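Local coordinates for protein FACT complex subunit SPT16 (Ashbya gossypii, PDB 6A8M) that probably acts in the FACT complex as a histone chaperone that destabilises and restores nucleosomes during transcription elongation, and takes part in DNA replication and repair, at residues 35-40 / 138-143; 47-52 / 133-138. One frame throughout, in Å; residues are numbered along the deposited sequence.

In the fold
Both interactions sit in the N-terminal lobe of SPT16; beside interaction 2, K48 and I51 touch E372 of the peptidase M24-like part, and no ligand takes part in either. Their centres are about 10 Å apart and they share D138. Interaction 1 ties the loop 138-143 to the end of strand 32-37; interaction 2 ties the turn just before it, at the end of strand 131-134, to the start of helix 48-57. Strands 32-37 and 131-134 are parallel neighbours in one mixed sheet. Two probable hydrogen bonds join the contacts directly: S139 N to Q47 OE1, 2.7 Å, and Y140 OH to T50 OG1, also 2.7 Å. F35 CD2 packs 3.4 Å from L52 CD2.

Interaction 1 of 2, residues 35-40 / 138-143; sequences FILGSA and DSYQGK
Y140 and L37 make the apolar part of this contact. L37 CG lies over a face of the Y140 ring, 4.2 Å from its centroid, in a CH-pi contact, while L37 CD2 comes to 3.5 Å from Y140 CE2. The ring reaches this place because Y140 CG stands beside its own backbone N, with chi1 -60°, which swings the aromatic over the end of strand 32-37. Two backbone carbonyls also come near the ring: S39 O meets the ring edge near its plane, 3.5 Å from Y140 CD2, and I36 O comes in obliquely, 3.6 Å from Y140 CD1. The setting is the N-terminal lobe sheet, where the chain leaves strand 131-134, passes the end of its parallel neighbour 32-37, and enters helix 143-158 on a beta-alpha-beta crossover to strand 162-165. Two glycines allow the close passage. G38 N lies 3.4 Å from Y140 CB, and a side chain on G38 would run into that carbon and Q141 O; one on G142, just ahead of the helix, would hit S39 OG and the carbonyl oxygen of Q141. The polar link is backbone to backbone. S39 N donates to Q141 O at 2.9 Å, nearly straight at 169°. A water spans the other pair of backbone atoms, donating to S39 O at 2.6 Å and accepting from Q141 N at 3.0 Å.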
loop_
_atom_site.group_PDB
_atom_site.type_symbol
_atom_site.label_atom_id
_atom_site.label_comp_id
_atom_site.label_asym_id
_atom_site.label_seq_id
_atom_site.Cartn_x
_atom_site.Cartn_y
_atom_site.Cartn_z
ATOM N N PHE A 35 3.455 -20.335 -0.945
ATOM C CA PHE A 35 4.107 -19.045 -1.158
ATOM C C PHE A 35 5.606 -19.221 -0.961
ATOM O O PHE A 35 6.033 -19.774 0.059
ATOM C CB PHE A 35 3.573 -17.985 -0.185
ATOM C CG PHE A 35 2.083 -17.810 -0.263
ATOM C CD1 PHE A 35 1.540 -17.011 -1.245
ATOM C CD2 PHE A 35 1.244 -18.456 0.621
ATOM C CE1 PHE A 35 0.168 -16.844 -1.347
ATOM C CE2 PHE A 35 -0.142 -18.299 0.528
ATOM C CZ PHE A 35 -0.675 -17.492 -0.461
ATOM N N ILE A 36 6.400 -18.732 -1.915
ATOM C CA ILE A 36 7.844 -18.953 -1.897
ATOM C C ILE A 36 8.527 -17.605 -2.008
ATOM O O ILE A 36 8.375 -16.911 -3.021
ATOM C CB ILE A 36 8.318 -19.884 -3.028
ATOM C CG1 ILE A 36 7.350 -21.057 -3.219
ATOM C CG2 ILE A 36 9.731 -20.385 -2.734
ATOM C CD1 ILE A 36 6.239 -20.769 -4.209
ATOM N N LEU A 37 9.306 -17.249 -0.994
ATOM C CA LEU A 37 10.043 -15.997 -1.000
ATOM C C LEU A 37 11.505 -16.337 -1.254
ATOM O O LEU A 37 12.099 -17.116 -0.507
ATOM C CB LEU A 37 9.863 -15.250 0.324
ATOM C CG LEU A 37 9.808 -13.720 0.152
ATOM C CD1 LEU A 37 9.147 -13.088 1.336
ATOM C CD2 LEU A 37 11.205 -13.119 -0.104
ATOM N N GLY A 38 12.075 -15.779 -2.317
ATOM C CA GLY A 38 13.482 -16.018 -2.559
ATOM C C GLY A 38 14.343 -14.958 -1.904
ATOM O O GLY A 38 14.154 -14.640 -0.729
ATOM N N SER A 39 15.283 -14.386 -2.649
ATOM C CA SER A 39 16.083 -13.309 -2.088
ATOM C C SER A 39 15.260 -12.029 -2.025
ATOM O O SER A 39 14.398 -11.772 -2.874
ATOM C CB SER A 39 17.351 -13.092 -2.922
ATOM O OG SER A 39 18.188 -14.242 -2.866
ATOM N N ALA A 40 15.535 -11.215 -1.011
ATOM C CA ALA A 40 14.819 -9.955 -0.873
ATOM C C ALA A 40 15.097 -9.059 -2.070
ATOM O O ALA A 40 16.210 -9.028 -2.605
ATOM C CB ALA A 40 15.217 -9.252 0.423
ATOM N N ASP A 138 4.296 -13.059 -8.711
ATOM C CA ASP A 138 5.496 -12.699 -7.964
ATOM C C ASP A 138 6.757 -13.252 -8.617
ATOM O O ASP A 138 6.752 -14.306 -9.261
ATOM C CB ASP A 138 5.424 -13.224 -6.533
ATOM C CG ASP A 138 4.415 -12.484 -5.673
ATOM O OD1 ASP A 138 3.644 -11.641 -6.181
ATOM O OD2 ASP A 138 4.404 -12.759 -4.460
ATOM N N SER A 139 7.864 -12.551 -8.408
ATOM C CA SER A 139 9.139 -12.990 -8.959
ATOM C C SER A 139 10.238 -12.720 -7.947
ATOM O O SER A 139 10.344 -11.600 -7.434
ATOM C CB SER A 139 9.446 -12.276 -10.282
ATOM O OG SER A 139 10.751 -12.598 -10.738
ATOM N N TYR A 140 11.033 -13.749 -7.652
ATOM C CA TYR A 140 12.193 -13.635 -6.778
ATOM C C TYR A 140 13.377 -14.375 -7.394
ATOM O O TYR A 140 13.215 -15.269 -8.229
ATOM C CB TYR A 140 11.915 -14.190 -5.370
ATOM C CG TYR A 140 10.788 -13.505 -4.622
ATOM C CD1 TYR A 140 9.473 -13.958 -4.723
ATOM C CD2 TYR A 140 11.042 -12.409 -3.801
ATOM C CE1 TYR A 140 8.429 -13.334 -4.041
ATOM C CE2 TYR A 140 10.010 -11.779 -3.100
ATOM C CZ TYR A 140 8.709 -12.248 -3.222
ATOM O OH TYR A 140 7.711 -11.620 -2.532
ATOM N N GLN A 141 14.580 -13.980 -6.980
ATOM C CA GLN A 141 15.810 -14.606 -7.438
ATOM C C GLN A 141 16.368 -15.537 -6.372
ATOM O O GLN A 141 15.886 -15.590 -5.236
ATOM C CB GLN A 141 16.867 -13.553 -7.791
ATOM C CG GLN A 141 16.369 -12.455 -8.699
ATOM C CD GLN A 141 16.140 -12.931 -10.118
ATOM O OE1 GLN A 141 16.809 -13.854 -10.588
ATOM N NE2 GLN A 141 15.195 -12.300 -10.813
ATOM N N GLY A 142 17.400 -16.277 -6.753
ATOM C CA GLY A 142 18.155 -17.031 -5.780
ATOM C C GLY A 142 18.029 -18.534 -5.985
ATOM O O GLY A 142 17.103 -19.037 -6.630
ATOM N N LYS A 143 19.002 -19.249 -5.416
ATOM C CA LYS A 143 19.091 -20.699 -5.557
ATOM C C LYS A 143 17.851 -21.394 -4.997
ATOM O O LYS A 143 17.342 -22.355 -5.589
ATOM C CB LYS A 143 20.369 -21.172 -4.847
ATOM C CG LYS A 143 20.857 -22.541 -5.198
ATOM C CD LYS A 143 22.165 -22.887 -4.474
ATOM C CE LYS A 143 23.351 -22.011 -4.905
ATOM N NZ LYS A 143 23.909 -22.302 -6.250
HETATM O O HOH W 1 14.675 -11.442 -5.461
#

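Interaction 2 of 2, residues 47-52 / 133-138; sequences QKTTIL and GLATKD
The first turn of helix 48-57 is met at its N-terminal end by D138, the last residue of the type I turn 135-138 that follows strand 131-134; Q47 holds the N-cap position. K48 N donates to OD1 of D138 at 3.2 Å, from the syn side but 22° out of the carboxylate plane, and T49 N reaches the syn lone pair of D138 OD2 at 2.7 Å. The T49 hydroxyl donates to the same OD2, also at 2.7 Å, from its anti side, 20° out of the carboxylate plane; with chi1 -59° T49 OG1 lies beside its own backbone N, which brings hydroxyl and N-H to one oxygen. The carboxylate's negative charge is probably favoured by the helix start. Replacing D138 by alanine removes the carboxylate, which would probably leave the N-H groups of K48 and T49 without their acceptor and the T49 hydroxyl free to turn. A135 CB packs 3.7 Å from T49 OG1. Q47 OE1 accepts from S139 N and from a water at 2.6 Å that also donates to K137 O. The helix rests against the sheet through T49, which touches F35 and L37 of strand 32-37, while K48 leans on W174 of helix 167-174.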
loop_
_atom_site.group_PDB
_atom_site.type_symbol
_atom_site.label_atom_id
_atom_site.label_comp_id
_atom_site.label_asym_id
_atom_site.label_seq_id
_atom_site.Cartn_x
_atom_site.Cartn_y
_atom_site.Cartn_z
ATOM N N GLN A 47 5.138 -7.112 -3.580
ATOM C CA GLN A 47 4.748 -8.423 -4.095
ATOM C C GLN A 47 3.893 -9.149 -3.055
ATOM O O GLN A 47 4.032 -8.944 -1.845
ATOM C CB GLN A 47 5.974 -9.263 -4.460
ATOM C CG GLN A 47 6.819 -8.642 -5.597
ATOM C CD GLN A 47 7.735 -9.629 -6.277
ATOM O OE1 GLN A 47 7.409 -10.137 -7.347
ATOM N NE2 GLN A 47 8.889 -9.904 -5.667
ATOM N N LYS A 48 2.978 -9.990 -3.542
ATOM C CA LYS A 48 1.987 -10.556 -2.635
ATOM C C LYS A 48 2.641 -11.395 -1.553
ATOM O O LYS A 48 2.183 -11.406 -0.403
ATOM C CB LYS A 48 0.969 -11.386 -3.412
ATOM C CG LYS A 48 0.235 -10.583 -4.460
ATOM C CD LYS A 48 -0.575 -9.465 -3.850
ATOM C CE LYS A 48 -1.117 -8.529 -4.964
ATOM N NZ LYS A 48 -1.834 -9.268 -6.049
ATOM N N THR A 49 3.708 -12.110 -1.896
ATOM C CA THR A 49 4.332 -12.974 -0.899
ATOM C C THR A 49 5.024 -12.152 0.172
ATOM O O THR A 49 4.948 -12.484 1.365
ATOM C CB THR A 49 5.312 -13.932 -1.570
ATOM O OG1 THR A 49 4.595 -14.709 -2.533
ATOM C CG2 THR A 49 5.915 -14.850 -0.547
ATOM N N THR A 50 5.669 -11.056 -0.230
ATOM C CA THR A 50 6.262 -10.143 0.745
ATOM C C THR A 50 5.200 -9.510 1.621
ATOM O O THR A 50 5.376 -9.399 2.839
ATOM C CB THR A 50 7.074 -9.064 0.025
ATOM O OG1 THR A 50 8.129 -9.681 -0.711
ATOM C CG2 THR A 50 7.655 -8.039 1.038
ATOM N N ILE A 51 4.085 -9.080 1.022
ATOM C CA ILE A 51 2.988 -8.542 1.825
ATOM C C ILE A 51 2.519 -9.591 2.825
ATOM O O ILE A 51 2.339 -9.303 4.011
ATOM C CB ILE A 51 1.843 -8.065 0.914
ATOM C CG1 ILE A 51 2.305 -6.895 0.053
ATOM C CG2 ILE A 51 0.631 -7.642 1.741
ATOM C CD1 ILE A 51 1.315 -6.559 -1.065
ATOM N N LEU A 52 2.340 -10.836 2.360
ATOM C CA LEU A 52 1.895 -11.903 3.245
ATOM C C LEU A 52 2.846 -12.069 4.427
ATOM O O LEU A 52 2.399 -12.203 5.578
ATOM C CB LEU A 52 1.762 -13.209 2.455
ATOM C CG LEU A 52 1.296 -14.415 3.291
ATOM C CD1 LEU A 52 -0.162 -14.277 3.727
ATOM C CD2 LEU A 52 1.492 -15.624 2.426
ATOM N N GLY A 133 -3.306 -22.764 -4.580
ATOM C CA GLY A 133 -3.322 -21.312 -4.582
ATOM C C GLY A 133 -1.903 -20.773 -4.567
ATOM O O GLY A 133 -1.075 -21.200 -3.758
ATOM N N LEU A 134 -1.613 -19.855 -5.484
ATOM C CA LEU A 134 -0.273 -19.331 -5.680
ATOM C C LEU A 134 -0.340 -17.826 -5.895
ATOM O O LEU A 134 -1.355 -17.298 -6.350
ATOM C CB LEU A 134 0.406 -19.966 -6.898
ATOM C CG LEU A 134 0.579 -21.481 -6.906
ATOM C CD1 LEU A 134 1.125 -21.881 -8.254
ATOM C CD2 LEU A 134 1.531 -21.881 -5.804
ATOM N N ALA A 135 0.757 -17.141 -5.558
ATOM C CA ALA A 135 0.955 -15.744 -5.955
ATOM C C ALA A 135 1.605 -15.765 -7.336
ATOM O O ALA A 135 2.832 -15.768 -7.478
ATOM C CB ALA A 135 1.785 -15.001 -4.908
ATOM N N THR A 136 0.762 -15.813 -8.374
ATOM C CA THR A 136 1.244 -16.223 -9.693
ATOM C C THR A 136 2.109 -15.157 -10.353
ATOM O O THR A 136 2.929 -15.492 -11.217
ATOM C CB THR A 136 0.071 -16.600 -10.618
ATOM O OG1 THR A 136 -0.848 -15.504 -10.742
ATOM C CG2 THR A 136 -0.684 -17.804 -10.061
ATOM N N LYS A 137 1.982 -13.901 -9.940
ATOM C CA LYS A 137 2.718 -12.816 -10.579
ATOM C C LYS A 137 4.013 -12.458 -9.865
ATOM O O LYS A 137 4.773 -11.633 -10.383
ATOM C CB LYS A 137 1.837 -11.572 -10.683
ATOM C CG LYS A 137 0.481 -11.862 -11.308
ATOM C CD LYS A 137 0.633 -12.516 -12.665
ATOM C CE LYS A 137 -0.711 -12.982 -13.201
ATOM N NZ LYS A 137 -1.747 -11.938 -12.998
ATOM N N ASP A 138 4.296 -13.059 -8.711
ATOM C CA ASP A 138 5.496 -12.699 -7.964
ATOM C C ASP A 138 6.757 -13.252 -8.617
ATOM O O ASP A 138 6.752 -14.306 -9.261
ATOM C CB ASP A 138 5.424 -13.224 -6.533
ATOM C CG ASP A 138 4.415 -12.484 -5.673
ATOM O OD1 ASP A 138 3.644 -11.641 -6.181
ATOM O OD2 ASP A 138 4.404 -12.759 -4.460
HETATM O O HOH W 2 6.013 -8.898 -9.119
#